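Local structure of DNA polymerase (Bacillus phage phi29, 2PY5) at residues E267-E272 with G350-A355; T499-I504 with K539-E544. The protein copies the phage genome from a protein primer as a processive, strand-displacing B-family DNA polymerase and proofreads it with a 3'-5' exonuclease. The protein carries 2 engineered substitutions. All blocks are in the same frame, centred on the assembly; numbering follows the deposited sequence. Where two conformers were deposited one is given.

Interaction 1 (E267-E272 with G350-A355)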
ATOM      1  N   GLU F 267       9.164 -13.143  24.195  1.00 32.29           N
ATOM      2  CA  GLU F 267       8.807 -14.507  23.840  1.00 32.80           C
ATOM      3  C   GLU F 267       7.417 -14.779  24.374  1.00 32.52           C
ATOM      4  O   GLU F 267       7.167 -14.578  25.563  1.00 33.01           O
ATOM      5  CB  GLU F 267       9.770 -15.528  24.447  1.00 35.75           C
ATOM      6  CG  GLU F 267       9.556 -16.958  23.924  1.00 40.98           C
ATOM      7  CD  GLU F 267       9.889 -17.129  22.419  1.00 46.26           C
ATOM      8  OE1 GLU F 267      10.853 -16.489  21.956  1.00 47.45           O
ATOM      9  OE2 GLU F 267       9.185 -17.914  21.707  1.00 46.81           O
ATOM     10  N   PRO F 268       6.513 -15.238  23.519  1.00 32.94           N
ATOM     11  CA  PRO F 268       5.198 -15.576  24.041  1.00 32.55           C
ATOM     12  C   PRO F 268       5.196 -16.847  24.881  1.00 32.75           C
ATOM     13  O   PRO F 268       6.127 -17.657  24.799  1.00 33.00           O
ATOM     14  CB  PRO F 268       4.363 -15.806  22.777  1.00 35.33           C
ATOM     15  CG  PRO F 268       5.329 -16.217  21.771  1.00 37.67           C
ATOM     16  CD  PRO F 268       6.582 -15.427  22.058  1.00 34.77           C
ATOM     17  N   ILE F 269       4.141 -17.010  25.672  1.00 30.82           N
ATOM     18  CA  ILE F 269       3.860 -18.261  26.348  1.00 30.50           C
ATOM     19  C   ILE F 269       2.586 -18.870  25.751  1.00 31.97           C
ATOM     20  O   ILE F 269       1.561 -18.193  25.618  1.00 31.59           O
ATOM     21  CB  ILE F 269       3.715 -18.064  27.864  1.00 33.03           C
ATOM     22  CG1 ILE F 269       5.051 -17.624  28.459  1.00 33.03           C
ATOM     23  CG2 ILE F 269       3.226 -19.342  28.539  1.00 35.00           C
ATOM     24  CD1 ILE F 269       4.989 -17.329  29.944  1.00 34.66           C
ATOM     25  N   VAL F 270       2.682 -20.132  25.360  1.00 31.26           N
ATOM     26  CA  VAL F 270       1.533 -20.858  24.815  1.00 32.68           C
ATOM     27  C   VAL F 270       0.682 -21.387  25.968  1.00 33.05           C
ATOM     28  O   VAL F 270       1.216 -21.847  27.003  1.00 34.77           O
ATOM     29  CB  VAL F 270       1.995 -22.067  23.977  1.00 33.93           C
ATOM     30  CG1 VAL F 270       0.810 -22.923  23.528  1.00 37.33           C
ATOM     31  CG2 VAL F 270       2.817 -21.613  22.798  1.00 37.69           C
ATOM     32  N   PHE F 271      -0.644 -21.370  25.780  1.00 33.04           N
ATOM     33  CA  PHE F 271      -1.572 -21.972  26.742  1.00 32.39           C
ATOM     34  C   PHE F 271      -2.639 -22.772  26.012  1.00 32.46           C
ATOM     35  O   PHE F 271      -2.927 -22.495  24.859  1.00 30.97           O
ATOM     36  CB  PHE F 271      -2.227 -20.907  27.641  1.00 32.63           C
ATOM     37  CG  PHE F 271      -2.994 -19.853  26.899  1.00 32.80           C
ATOM     38  CD1 PHE F 271      -4.335 -20.039  26.545  1.00 31.60           C
ATOM     39  CD2 PHE F 271      -2.383 -18.658  26.551  1.00 32.44           C
ATOM     40  CE1 PHE F 271      -5.029 -19.061  25.854  1.00 32.29           C
ATOM     41  CE2 PHE F 271      -3.083 -17.675  25.875  1.00 33.27           C
ATOM     42  CZ  PHE F 271      -4.387 -17.873  25.513  1.00 32.37           C
ATOM     43  N   GLU F 272      -3.201 -23.770  26.693  1.00 34.09           N
ATOM     44  CA  GLU F 272      -4.363 -24.511  26.177  1.00 33.17           C
ATOM     45  C   GLU F 272      -5.625 -23.925  26.799  1.00 34.49           C
ATOM     46  O   GLU F 272      -5.592 -23.358  27.899  1.00 34.51           O
ATOM     47  CB  GLU F 272      -4.240 -26.016  26.460  1.00 38.25           C
ATOM     48  CG  GLU F 272      -3.065 -26.695  25.755  1.00 43.43           C
ATOM     49  CD  GLU F 272      -3.063 -26.517  24.226  1.00 48.54           C
ATOM     50  OE1 GLU F 272      -3.892 -27.155  23.544  1.00 50.52           O
ATOM     51  OE2 GLU F 272      -2.214 -25.750  23.707  1.00 54.72           O
ATOM     52  N   GLY F 350      -4.078 -20.651  22.898  1.00 30.46           N
ATOM     53  CA  GLY F 350      -3.630 -19.342  22.486  1.00 31.12           C
ATOM     54  C   GLY F 350      -2.198 -19.042  22.880  1.00 30.18           C
ATOM     55  O   GLY F 350      -1.449 -19.935  23.272  1.00 30.52           O
ATOM     56  N   LEU F 351      -1.856 -17.767  22.761  1.00 30.61           N
ATOM     57  CA  LEU F 351      -0.529 -17.259  23.115  0.50 31.26           C
ATOM     58  C   LEU F 351      -0.696 -15.984  23.912  1.00 31.62           C
ATOM     59  O   LEU F 351      -1.515 -15.130  23.571  1.00 31.44           O
ATOM     60  CB  LEU F 351       0.326 -16.955  21.873  0.50 33.15           C
ATOM     61  CG  LEU F 351       0.448 -17.985  20.752  0.50 35.22           C
ATOM     62  CD1 LEU F 351      -0.690 -17.815  19.765  0.50 35.87           C
ATOM     63  CD2 LEU F 351       1.797 -17.835  20.031  0.50 33.52           C
ATOM     64  N   LYS F 352       0.089 -15.843  24.982  1.00 31.37           N
ATOM     65  CA  LYS F 352       0.073 -14.602  25.765  1.00 31.67           C
ATOM     66  C   LYS F 352       1.419 -13.896  25.704  1.00 30.59           C
ATOM     67  O   LYS F 352       2.472 -14.534  25.492  1.00 31.25           O
ATOM     68  CB  LYS F 352      -0.385 -14.827  27.205  1.00 31.77           C
ATOM     69  CG  LYS F 352       0.493 -15.750  28.007  1.00 31.35           C
ATOM     70  CD  LYS F 352      -0.001 -15.924  29.425  1.00 32.70           C
ATOM     71  CE  LYS F 352       0.964 -16.744  30.239  1.00 32.84           C
ATOM     72  NZ  LYS F 352       0.462 -16.965  31.666  1.00 33.72           N
ATOM     73  N   PHE F 353       1.371 -12.581  25.837  1.00 31.27           N
ATOM     74  CA  PHE F 353       2.537 -11.724  25.611  1.00 30.49           C
ATOM     75  C   PHE F 353       2.734 -10.717  26.733  1.00 30.45           C
ATOM     76  O   PHE F 353       1.796 -10.093  27.195  1.00 31.01           O
ATOM     77  CB  PHE F 353       2.380 -10.911  24.315  1.00 31.64           C
ATOM     78  CG  PHE F 353       2.117 -11.755  23.095  1.00 32.96           C
ATOM     79  CD1 PHE F 353       0.827 -12.123  22.776  1.00 33.03           C
ATOM     80  CD2 PHE F 353       3.153 -12.182  22.294  1.00 33.49           C
ATOM     81  CE1 PHE F 353       0.561 -12.913  21.669  1.00 34.14           C
ATOM     82  CE2 PHE F 353       2.876 -12.981  21.177  1.00 33.81           C
ATOM     83  CZ  PHE F 353       1.574 -13.335  20.896  1.00 33.72           C
ATOM     84  N   LYS F 354       3.995 -10.497  27.067  1.00 31.08           N
ATOM     85  CA  LYS F 354       4.379  -9.293  27.781  1.00 31.28           C
ATOM     86  C   LYS F 354       4.006  -8.076  26.955  1.00 30.24           C
ATOM     87  O   LYS F 354       3.846  -8.165  25.727  1.00 30.84           O
ATOM     88  CB  LYS F 354       5.879  -9.285  28.082  1.00 31.28           C
ATOM     89  CG  LYS F 354       6.357 -10.500  28.820  1.00 33.91           C
ATOM     90  CD  LYS F 354       7.825 -10.409  29.222  1.00 37.73           C
ATOM     91  CE  LYS F 354       8.734 -10.878  28.138  1.00 42.83           C
ATOM     92  NZ  LYS F 354      10.064 -11.264  28.730  1.00 46.95           N
ATOM     93  N   ALA F 355       3.880  -6.933  27.613  1.00 31.68           N
ATOM     94  CA  ALA F 355       3.456  -5.747  26.909  1.00 30.15           C
ATOM     95  C   ALA F 355       3.888  -4.466  27.588  1.00 32.12           C
ATOM     96  O   ALA F 355       4.101  -4.425  28.815  1.00 31.81           O
ATOM     97  CB  ALA F 355       1.941  -5.772  26.736  1.00 32.40           C
TER
HETATM   98  O   HOH W   1       5.885 -12.084  25.596  1.00 19.85           O
HETATM   99  O   HOH W   2      11.087 -12.436  26.243  1.00 29.04           O

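Interaction 2 (T499-I504 with K539-E544)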
ATOM      1  N   THR F 499     -16.978   2.765  -2.183  1.00 33.28           N
ATOM      2  CA  THR F 499     -17.671   3.176  -3.400  1.00 32.53           C
ATOM      3  C   THR F 499     -18.774   4.184  -3.055  1.00 34.43           C
ATOM      4  O   THR F 499     -19.890   3.799  -2.713  1.00 34.27           O
ATOM      5  CB  THR F 499     -18.282   1.971  -4.139  1.00 33.51           C
ATOM      6  OG1 THR F 499     -17.271   0.961  -4.313  1.00 32.75           O
ATOM      7  CG2 THR F 499     -18.828   2.366  -5.498  1.00 33.16           C
ATOM      8  N   TYR F 500     -18.436   5.467  -3.117  1.00 32.94           N
ATOM      9  CA  TYR F 500     -19.369   6.521  -2.757  1.00 31.92           C
ATOM     10  C   TYR F 500     -19.009   7.839  -3.444  1.00 30.98           C
ATOM     11  O   TYR F 500     -17.910   8.008  -3.959  1.00 29.89           O
ATOM     12  CB  TYR F 500     -19.410   6.714  -1.229  1.00 32.23           C
ATOM     13  CG  TYR F 500     -18.140   7.251  -0.624  1.00 32.36           C
ATOM     14  CD1 TYR F 500     -17.968   8.605  -0.493  1.00 33.24           C
ATOM     15  CD2 TYR F 500     -17.122   6.411  -0.186  1.00 37.14           C
ATOM     16  CE1 TYR F 500     -16.830   9.136   0.062  1.00 34.46           C
ATOM     17  CE2 TYR F 500     -15.963   6.953   0.368  1.00 35.70           C
ATOM     18  CZ  TYR F 500     -15.847   8.317   0.481  1.00 34.99           C
ATOM     19  OH  TYR F 500     -14.727   8.934   1.027  1.00 39.55           O
ATOM     20  N   ILE F 501     -19.976   8.750  -3.456  1.00 27.69           N
ATOM     21  CA  ILE F 501     -19.771  10.113  -3.920  1.00 29.87           C
ATOM     22  C   ILE F 501     -20.292  11.073  -2.863  1.00 29.27           C
ATOM     23  O   ILE F 501     -21.197  10.734  -2.086  1.00 28.11           O
ATOM     24  CB  ILE F 501     -20.446  10.408  -5.290  1.00 29.12           C
ATOM     25  CG1 ILE F 501     -21.961  10.138  -5.269  1.00 27.65           C
ATOM     26  CG2 ILE F 501     -19.793   9.579  -6.390  1.00 30.85           C
ATOM     27  CD1 ILE F 501     -22.667  10.370  -6.593  1.00 27.27           C
ATOM     28  N   GLN F 502     -19.701  12.264  -2.830  1.00 28.10           N
ATOM     29  CA  GLN F 502     -20.182  13.352  -1.974  1.00 27.93           C
ATOM     30  C   GLN F 502     -20.101  14.680  -2.687  1.00 29.10           C
ATOM     31  O   GLN F 502     -19.190  14.907  -3.485  1.00 29.12           O
ATOM     32  CB  GLN F 502     -19.324  13.458  -0.712  1.00 29.19           C
ATOM     33  CG  GLN F 502     -19.312  12.203   0.160  1.00 31.01           C
ATOM     34  CD  GLN F 502     -18.278  12.261   1.252  1.00 32.09           C
ATOM     35  OE1 GLN F 502     -17.261  12.948   1.127  1.00 36.20           O
ATOM     36  NE2 GLN F 502     -18.509  11.499   2.322  1.00 31.23           N
ATOM     37  N   ASP F 503     -21.070  15.558  -2.394  1.00 28.26           N
ATOM     38  CA  ASP F 503     -21.031  16.986  -2.761  1.00 29.23           C
ATOM     39  C   ASP F 503     -20.581  17.709  -1.485  1.00 28.82           C
ATOM     40  O   ASP F 503     -21.364  17.882  -0.547  1.00 29.73           O
ATOM     41  CB  ASP F 503     -22.409  17.514  -3.166  1.00 29.80           C
ATOM     42  CG  ASP F 503     -22.713  17.366  -4.661  1.00 31.86           C
ATOM     43  OD1 ASP F 503     -21.825  16.994  -5.445  1.00 33.56           O
ATOM     44  OD2 ASP F 503     -23.860  17.681  -5.040  1.00 31.75           O
ATOM     45  N   ILE F 504     -19.312  18.085  -1.437  1.00 29.07           N
ATOM     46  CA  ILE F 504     -18.690  18.595  -0.200  1.00 29.07           C
ATOM     47  C   ILE F 504     -18.708  20.126  -0.171  1.00 28.54           C
ATOM     48  O   ILE F 504     -18.345  20.772  -1.137  1.00 30.29           O
ATOM     49  CB  ILE F 504     -17.239  18.079  -0.068  1.00 30.34           C
ATOM     50  CG1 ILE F 504     -17.230  16.550   0.046  1.00 31.01           C
ATOM     51  CG2 ILE F 504     -16.532  18.732   1.117  1.00 31.43           C
ATOM     52  CD1 ILE F 504     -15.815  15.920   0.052  1.00 32.90           C
ATOM     53  N   LYS F 539     -13.969  10.741 -14.082  1.00 29.69           N
ATOM     54  CA  LYS F 539     -14.458  11.874 -14.871  1.00 31.96           C
ATOM     55  C   LYS F 539     -15.873  11.666 -15.442  1.00 30.60           C
ATOM     56  O   LYS F 539     -16.601  12.629 -15.668  1.00 31.89           O
ATOM     57  CB  LYS F 539     -13.489  12.186 -16.022  1.00 34.05           C
ATOM     58  CG  LYS F 539     -13.870  13.439 -16.792  1.00 35.71           C
ATOM     59  CD  LYS F 539     -12.848  13.872 -17.810  1.00 35.79           C
ATOM     60  CE  LYS F 539     -13.219  15.250 -18.343  1.00 37.35           C
ATOM     61  NZ  LYS F 539     -12.421  15.648 -19.532  1.00 38.60           N
ATOM     62  N   GLU F 540     -16.252  10.412 -15.658  1.00 31.16           N
ATOM     63  CA  GLU F 540     -17.552  10.077 -16.258  1.00 32.88           C
ATOM     64  C   GLU F 540     -18.691  10.110 -15.242  1.00 31.08           C
ATOM     65  O   GLU F 540     -19.868  10.176 -15.614  1.00 32.26           O
ATOM     66  CB  GLU F 540     -17.503   8.672 -16.879  1.00 34.11           C
ATOM     67  CG  GLU F 540     -16.305   8.386 -17.798  1.00 37.09           C
ATOM     68  CD  GLU F 540     -16.561   8.738 -19.251  1.00 37.39           C
ATOM     69  OE1 GLU F 540     -17.724   8.691 -19.690  1.00 38.40           O
ATOM     70  OE2 GLU F 540     -15.585   9.044 -19.963  1.00 41.15           O
ATOM     71  N   VAL F 541     -18.345  10.059 -13.952  1.00 27.45           N
ATOM     72  CA  VAL F 541     -19.328   9.894 -12.893  1.00 26.68           C
ATOM     73  C   VAL F 541     -20.069  11.207 -12.563  1.00 24.70           C
ATOM     74  O   VAL F 541     -19.466  12.286 -12.510  1.00 26.27           O
ATOM     75  CB  VAL F 541     -18.665   9.339 -11.604  1.00 25.48           C
ATOM     76  CG1 VAL F 541     -19.653   9.290 -10.458  1.00 25.60           C
ATOM     77  CG2 VAL F 541     -18.043   7.949 -11.862  1.00 27.17           C
ATOM     78  N   THR F 542     -21.376  11.094 -12.347  1.00 26.92           N
ATOM     79  CA  THR F 542     -22.212  12.180 -11.846  1.00 25.86           C
ATOM     80  C   THR F 542     -23.163  11.610 -10.805  1.00 26.63           C
ATOM     81  O   THR F 542     -23.343  10.399 -10.718  1.00 26.40           O
ATOM     82  CB  THR F 542     -23.071  12.794 -12.978  1.00 27.38           C
ATOM     83  OG1 THR F 542     -24.032  11.825 -13.426  1.00 27.01           O
ATOM     84  CG2 THR F 542     -22.214  13.208 -14.135  1.00 23.94           C
ATOM     85  N   PHE F 543     -23.801  12.467 -10.020  1.00 26.55           N
ATOM     86  CA  PHE F 543     -24.817  11.993  -9.080  0.50 27.18           C
ATOM     87  C   PHE F 543     -25.933  11.244  -9.798  1.00 29.60           C
ATOM     88  O   PHE F 543     -26.484  10.289  -9.255  1.00 33.92           O
ATOM     89  CB  PHE F 543     -25.397  13.134  -8.235  0.50 26.24           C
ATOM     90  CG  PHE F 543     -24.776  13.247  -6.874  0.50 25.14           C
ATOM     91  CD1 PHE F 543     -23.604  13.955  -6.691  0.50 24.97           C
ATOM     92  CD2 PHE F 543     -25.359  12.624  -5.775  0.50 24.89           C
ATOM     93  CE1 PHE F 543     -23.017  14.049  -5.428  0.50 24.92           C
ATOM     94  CE2 PHE F 543     -24.786  12.721  -4.510  0.50 23.36           C
ATOM     95  CZ  PHE F 543     -23.614  13.435  -4.337  0.50 25.11           C
ATOM     96  N   GLU F 544     -26.244  11.665 -11.015  1.00 27.57           N
ATOM     97  CA  GLU F 544     -27.316  11.033 -11.789  1.00 29.18           C
ATOM     98  C   GLU F 544     -26.974   9.603 -12.231  1.00 30.27           C
ATOM     99  O   GLU F 544     -27.836   8.717 -12.156  1.00 31.66           O
ATOM    100  CB  GLU F 544     -27.678  11.889 -13.010  1.00 30.70           C
TER

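Interaction 1 (E267-E272 with G350-A355)
Two antiparallel hydrogen-bonded pairs, Ile269 with Lys352 and Phe271 with Gly350, hold strand 267-272 against 350-355, each pair contributing two of the four backbone hydrogen bonds between the strands. In the first, Lys352 N reaches Ile269 O at 2.8 Å, while Ile269 N returns the bond to Lys352 O. In the second, Phe271 N gives to Gly350 O and Gly350 N gives to Phe271 O at 2.9 Å. Val270 and Leu351 form the non-hydrogen-bonded pair between them. Where the ladder ends, water takes over: one molecule joins Lys354 N to Glu267 O, weakly on the Glu267 side, and a second joins Glu267 N to Lys354 NZ.

Among the side chains, the Phe271 ring folds back over its own pairing partner. With chi1 at 58°, CG sits between the backbone N and carbonyl carbon, and the ring face lies on Gly350, whose CA is 3.8 Å from the centroid, a CH-pi contact. Lys352 N comes near the plane of the same ring at its edge. Ile269 and the extended Lys352 chain run side by side, CG2 of Ile269 3.8 Å from Lys352 CE. On the Pro268 side, its CB packs 3.6 Å from Phe353 CE2.

This antiparallel ladder belongs to TPR1, which lies between palm and fingers in the chain; strand 340-356 also pairs with strand 283-294, and Leu218 of helix 216-223 covers Val270 and Leu351. With no side chain in between, the Gly350 backbone both pairs with Phe271 and lies against its ring, while Lys352 lays its aliphatic part on Ile269 and brings its charge to Asp278 in a salt bridge.

Interaction 2 (T499-I504 with K539-E544)
Ile501 sets its CD1 methyl squarely over one face of the Phe543 ring, 3.5 Å from the centroid and only 8° off the ring normal, a CH-pi contact centred on the ring. The torsions put it there: CG1 stands between the backbone N and the carbonyl carbon (chi1 57°), and the extended second torsion carries CD1 outward from the strand. CG1 itself lies nearer the CZ end of the ring, 3.8 Å from Phe543 CZ. The other branch, CG2, turns toward the preceding part of the loop and meets Val541 CG1 at 4.1 Å.

Two residues along the strand, Asp503 comes obliquely to the CD1-CE1 side of the ring. Its OD1 lies 3.2 Å from Phe543 CE1, with the carboxylate and ring planes 53° apart. OD2 is held by a salt bridge to Arg491, a residue outside both segments that also makes a cation-pi contact with Phe543. The backbone carbonyl carbon of Gln502 approaches the ring at its edge, near the plane. Tyr500, next to Ile501 on the strand, probably takes part in binding template-primer DNA.

Phe526, on the neighbouring strand 523-530, also meets the Phe543 ring, and Phe546 touches both Ile501 and Val541. What results is a small apolar cluster bordered by charge, in which thumb segment 539-544, an irregular loop, packs on palm strand 499-509. That strand belongs to the antiparallel palm sheet of B-family polymerases, whose strand 452-456 and following turn carry the YCDTD motif.

Both contacts belong to the part of the chain responsible for initiation, polymerization and pyrophosphorolysis. From the N terminus, the exonuclease region comes first. Interaction 1 then closes a loop of 77 residues, which includes strand 283-294 and helix 330-339, and pairs two strands, 267-272 and 340-356, within TPR1. The chain next passes through the fingers, helices 361-373 and 376-387, and then helix 427-447 and the YCDTD motif of the palm before interaction 2 opens. That contact spans 34 residues and joins palm to thumb, strand 499-509 to the loop after helix 535-538. The loops follow in series, neither nested nor crossed, and the contacts stay apart, their nearest atoms about 33 Å from each other.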